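Local coordinates for protein putative ring-cleaving dioxygenase MhqO (Bacillus subtilis subsp. subtilis, PDB 3OAJ) that is a putative iron-dependent extradiol ring-cleaving dioxygenase that may contribute to the breakdown and detoxification of aromatic compounds, at residues S84-K89 / E128-E133; G17-N22 / L305-R310. All blocks are in the same frame, centred on the assembly; numbering follows the deposited sequence.

Contact 1. Residues S84-K89 / E128-E133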
# COMPACT_ATOMS: atom_id res chain seq x y z
N SER A 84 -0.26 7.56 -2.14
CA SER A 84 -1.14 8.70 -1.85
C SER A 84 -2.12 8.30 -0.75
O SER A 84 -2.75 7.25 -0.85
CB SER A 84 -1.89 9.09 -3.14
OG SER A 84 -2.41 10.40 -3.08
N TYR A 85 -2.21 9.13 0.30
CA TYR A 85 -3.13 8.93 1.42
C TYR A 85 -4.18 10.02 1.43
O TYR A 85 -3.86 11.21 1.31
CB TYR A 85 -2.37 8.93 2.75
CG TYR A 85 -1.48 7.72 2.91
CD1 TYR A 85 -2.03 6.47 3.23
CD2 TYR A 85 -0.11 7.79 2.68
CE1 TYR A 85 -1.22 5.34 3.35
CE2 TYR A 85 0.71 6.67 2.81
CZ TYR A 85 0.14 5.44 3.15
OH TYR A 85 0.94 4.33 3.24
N VAL A 86 -5.45 9.63 1.54
CA VAL A 86 -6.56 10.58 1.53
C VAL A 86 -7.04 10.89 2.94
O VAL A 86 -7.17 10.00 3.80
CB VAL A 86 -7.68 10.10 0.56
CG1 VAL A 86 -8.33 8.82 1.05
CG2 VAL A 86 -8.73 11.20 0.31
N VAL A 87 -7.28 12.18 3.17
CA VAL A 87 -7.80 12.67 4.45
C VAL A 87 -9.09 13.46 4.22
O VAL A 87 -9.39 13.84 3.08
CB VAL A 87 -6.73 13.53 5.21
CG1 VAL A 87 -5.47 12.71 5.51
CG2 VAL A 87 -6.39 14.80 4.41
N PRO A 88 -9.86 13.71 5.29
CA PRO A 88 -11.09 14.48 5.11
C PRO A 88 -10.88 15.91 4.59
O PRO A 88 -9.82 16.50 4.79
CB PRO A 88 -11.68 14.52 6.51
CG PRO A 88 -11.15 13.29 7.18
CD PRO A 88 -9.74 13.23 6.68
N LYS A 89 -11.92 16.47 3.96
CA LYS A 89 -11.84 17.86 3.52
C LYS A 89 -11.59 18.75 4.73
O LYS A 89 -12.22 18.59 5.78
CB LYS A 89 -13.11 18.30 2.76
CG LYS A 89 -13.20 17.85 1.27
CD LYS A 89 -12.01 18.30 0.36
CE LYS A 89 -11.82 19.82 0.26
NZ LYS A 89 -10.51 20.18 -0.41
N GLU A 128 2.27 11.09 -0.03
CA GLU A 128 1.58 12.36 -0.16
C GLU A 128 0.23 12.26 0.51
O GLU A 128 -0.31 11.16 0.66
CB GLU A 128 1.45 12.80 -1.63
CG GLU A 128 0.61 11.87 -2.47
CD GLU A 128 0.52 12.21 -3.94
OE1 GLU A 128 1.30 13.05 -4.48
OE2 GLU A 128 -0.34 11.57 -4.59
N ILE A 129 -0.28 13.41 0.93
CA ILE A 129 -1.62 13.52 1.50
C ILE A 129 -2.46 14.48 0.67
O ILE A 129 -1.97 15.53 0.27
CB ILE A 129 -1.56 13.95 3.01
CG1 ILE A 129 -1.13 12.77 3.87
CG2 ILE A 129 -2.89 14.49 3.51
CD1 ILE A 129 -0.71 13.15 5.29
N VAL A 130 -3.70 14.09 0.40
CA VAL A 130 -4.67 14.89 -0.34
C VAL A 130 -6.01 14.82 0.38
O VAL A 130 -6.30 13.81 1.01
CB VAL A 130 -4.81 14.38 -1.80
CG1 VAL A 130 -5.33 12.93 -1.88
CG2 VAL A 130 -5.64 15.33 -2.65
N GLU A 131 -6.79 15.90 0.28
CA GLU A 131 -8.11 15.98 0.91
C GLU A 131 -9.18 15.58 -0.08
O GLU A 131 -9.22 16.13 -1.18
CB GLU A 131 -8.42 17.42 1.32
CG GLU A 131 -7.60 18.00 2.42
CD GLU A 131 -8.13 19.36 2.82
OE1 GLU A 131 -9.13 19.79 2.22
OE2 GLU A 131 -7.58 19.97 3.76
N ARG A 132 -10.07 14.66 0.32
CA ARG A 132 -11.25 14.33 -0.51
C ARG A 132 -12.40 13.88 0.37
O ARG A 132 -12.20 13.19 1.36
CB ARG A 132 -10.96 13.23 -1.55
CG ARG A 132 -9.82 13.50 -2.53
CD ARG A 132 -9.70 12.40 -3.56
NE ARG A 132 -8.58 12.70 -4.45
CZ ARG A 132 -7.57 11.88 -4.70
NH1 ARG A 132 -7.55 10.66 -4.17
NH2 ARG A 132 -6.58 12.26 -5.51
N GLU A 133 -13.62 14.29 0.00
CA GLU A 133 -14.82 13.90 0.74
C GLU A 133 -15.10 12.40 0.59
O GLU A 133 -15.50 11.74 1.56
CB GLU A 133 -16.05 14.72 0.29
CG GLU A 133 -17.33 14.48 1.12
CD GLU A 133 -17.26 15.05 2.54
OE1 GLU A 133 -16.55 16.06 2.75
OE2 GLU A 133 -17.93 14.49 3.44
O HOH W 1 -4.38 10.56 -5.11
O HOH W 2 -14.59 15.32 4.42
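At the edge of the Tyr85 ring, near its plane, is Glu128 O, and the ring also meets Phe154; within 128-133 the guanidinium of Arg132 lies flat over Val130, whose CG1 sits 3.7 Å above its plane and over its centre. The segments end neighbouring parallel strands of a βαβββ module of the vicinal oxygen chelate fold, strand 79-87 opening the second such module and strand 126-131 closing it. Tyr85 and Val87 give and take backbone hydrogen bonds along one edge, from Tyr85 N to Glu128 O at the start to Arg132 N to Val87 O at the end. The β-branched residues suit these extended strands: Val87 and Ile129 cross at about a right angle on the face that Trp95 of helix 92-101 covers. At the end of strand 126-131, Glu131 has two conformers; in one, OE2 accepts from Met92 N and OE1 meets Lys89 NZ, a less certain salt bridge. On the other face Arg132 is held by a salt bridge to Glu114, and water 1 joins its NH2 to Ser84 OG. That hydroxyl donates to Glu128 OE2 (2.8 Å), a carboxylate also paired with Arg111, meeting it on the anti side, 16° out of the carboxylate plane.

Contact 2. Residues G17-N22 / L305-R310; sequences GHPQEN and LPFEVR
Leu305 sets a methyl over the imidazole of His18, a CH-pi contact with CD1 over the face, 4.2 Å from the ring centroid. The same methyl reaches Pro19 CD, so one branched residue fits against both the ring and the proline that opens helix 19-29. The imidazole is itself fixed: His18 is the N-cap, and its ND1 accepts from Gln20 N exactly in the ring plane. At Phe307 the side chain drops toward the helix, CG lying between the backbone N and the carbonyl carbon (chi1 75°), and Pro19 CB covers one face of the ring, 4.0 Å from CD2. Tyr47 of strand 47-52 meets that ring edge-to-face, and the hydroxyl of Tyr47 also bonds to Leu305 O. Glu308 contributes its backbone, pairing with Gln20 much as a neighbouring strand would. Its N donates to Gln20 OE1 (2.8 Å), tilted 21° from the carbonyl plane of the amide, and its O accepts from Gln20 NE2 (2.8 Å) along a nearly straight bond. Gln20 reaches both because its chain turns at chi2 (66°), which presents the amide to the passing segment. Arg310 then lays its extended chain across Gln20 at about a right angle. Gln20 CD lies 3.5 Å above the guanidinium, offset toward its rim, and Arg310 NH2 makes a salt bridge with Asp24, one turn further along the helix. A glutamine suits this place because its amide offers a donor and an acceptor together: the two bonds fix the rotation of the amide and satisfy both polar backbone atoms of Glu308, tying a segment without regular secondary structure to the first turn of the helix with no net charge on the glutamine.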
# COMPACT_ATOMS: atom_id res chain seq x y z
N GLY A 17 13.16 -0.32 6.72
CA GLY A 17 14.19 -0.55 7.75
C GLY A 17 13.62 -1.09 9.05
O GLY A 17 12.64 -1.84 9.05
N HIS A 18 14.24 -0.72 10.17
CA HIS A 18 13.88 -1.24 11.48
C HIS A 18 12.37 -1.20 11.76
O HIS A 18 11.74 -0.15 11.57
CB HIS A 18 14.60 -0.41 12.55
CG HIS A 18 14.67 -1.06 13.90
ND1 HIS A 18 13.56 -1.29 14.68
CD2 HIS A 18 15.73 -1.50 14.62
CE1 HIS A 18 13.93 -1.86 15.81
NE2 HIS A 18 15.24 -2.00 15.80
N PRO A 19 11.79 -2.32 12.27
CA PRO A 19 10.36 -2.32 12.58
C PRO A 19 9.89 -1.28 13.58
O PRO A 19 8.75 -0.82 13.47
CB PRO A 19 10.09 -3.75 13.08
CG PRO A 19 11.43 -4.26 13.52
CD PRO A 19 12.44 -3.61 12.61
N GLN A 20 10.71 -0.91 14.57
CA GLN A 20 10.29 0.12 15.51
C GLN A 20 10.19 1.50 14.84
O GLN A 20 9.26 2.25 15.11
CB GLN A 20 11.20 0.18 16.75
CG GLN A 20 10.68 1.15 17.82
CD GLN A 20 9.37 0.69 18.44
OE1 GLN A 20 9.36 -0.22 19.27
NE2 GLN A 20 8.26 1.30 18.04
N GLU A 21 11.16 1.81 13.99
CA GLU A 21 11.15 3.06 13.23
C GLU A 21 9.95 3.12 12.27
O GLU A 21 9.24 4.14 12.20
CB GLU A 21 12.46 3.21 12.45
CG GLU A 21 13.67 3.38 13.33
CD GLU A 21 14.98 3.38 12.55
OE1 GLU A 21 14.94 3.43 11.29
OE2 GLU A 21 16.05 3.34 13.21
N ASN A 22 9.72 2.02 11.57
CA ASN A 22 8.56 1.88 10.69
C ASN A 22 7.27 2.12 11.47
O ASN A 22 6.43 2.94 11.08
CB ASN A 22 8.60 0.48 10.07
CG ASN A 22 7.40 0.17 9.19
OD1 ASN A 22 6.68 -0.79 9.44
ND2 ASN A 22 7.21 0.94 8.14
N LEU A 305 13.08 -8.89 16.04
CA LEU A 305 13.38 -7.74 16.90
C LEU A 305 12.12 -7.30 17.64
O LEU A 305 11.07 -7.18 17.04
CB LEU A 305 13.91 -6.56 16.05
CG LEU A 305 15.33 -6.69 15.49
CD1 LEU A 305 15.60 -5.61 14.46
CD2 LEU A 305 16.38 -6.64 16.61
N PRO A 306 12.23 -7.05 18.96
CA PRO A 306 11.05 -6.57 19.64
C PRO A 306 10.72 -5.14 19.23
O PRO A 306 11.61 -4.34 18.89
CB PRO A 306 11.45 -6.63 21.12
CG PRO A 306 12.92 -6.48 21.11
CD PRO A 306 13.37 -7.20 19.87
N PHE A 307 9.43 -4.81 19.26
CA PHE A 307 8.99 -3.45 19.00
C PHE A 307 7.61 -3.27 19.60
O PHE A 307 6.90 -4.24 19.86
CB PHE A 307 9.00 -3.13 17.48
CG PHE A 307 7.87 -3.76 16.70
CD1 PHE A 307 6.70 -3.06 16.46
CD2 PHE A 307 8.00 -5.05 16.19
CE1 PHE A 307 5.66 -3.64 15.74
CE2 PHE A 307 6.96 -5.64 15.47
CZ PHE A 307 5.78 -4.93 15.26
N GLU A 308 7.23 -2.02 19.85
CA GLU A 308 5.90 -1.74 20.36
C GLU A 308 5.21 -0.62 19.61
O GLU A 308 5.85 0.32 19.12
CB GLU A 308 5.91 -1.50 21.88
CG GLU A 308 6.37 -0.12 22.34
CD GLU A 308 6.05 0.16 23.82
OE1 GLU A 308 6.26 1.31 24.27
OE2 GLU A 308 5.57 -0.76 24.52
N VAL A 309 3.90 -0.75 19.48
CA VAL A 309 3.08 0.31 18.93
C VAL A 309 2.92 1.30 20.07
O VAL A 309 2.39 0.95 21.13
CB VAL A 309 1.72 -0.22 18.47
CG1 VAL A 309 0.77 0.92 18.06
CG2 VAL A 309 1.90 -1.22 17.32
N ARG A 310 3.41 2.52 19.87
CA ARG A 310 3.40 3.52 20.95
C ARG A 310 3.02 4.90 20.45
O ARG A 310 3.34 5.30 19.33
CB ARG A 310 4.76 3.56 21.66
CG ARG A 310 5.96 3.76 20.74
CD ARG A 310 7.27 3.57 21.44
NE ARG A 310 8.37 3.79 20.51
CZ ARG A 310 9.66 3.67 20.80
NH1 ARG A 310 10.06 3.31 22.02
NH2 ARG A 310 10.57 3.90 19.86

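In the fold
The two contacts join different elements of the fold, their centres about 26 Å apart and their nearest atoms about 9 Å. Contact 1 is partly buried and lies inside one eight-stranded sheet, between strands separated by 38 residues; contact 2 is a surface contact that brings residues near the C-terminus onto helix 19-29, close to the sheet containing strands 47-52 and 61-66. In the first, the backbones bond directly and side chains fill both faces, with charged pairs gathered at the ends. In the second, a side-chain amide stands in for a strand edge, supported by aromatic and aliphatic packing. The first builds a module itself, whereas the second fastens the C-terminal segment to the outside of the fold at helix 19-29.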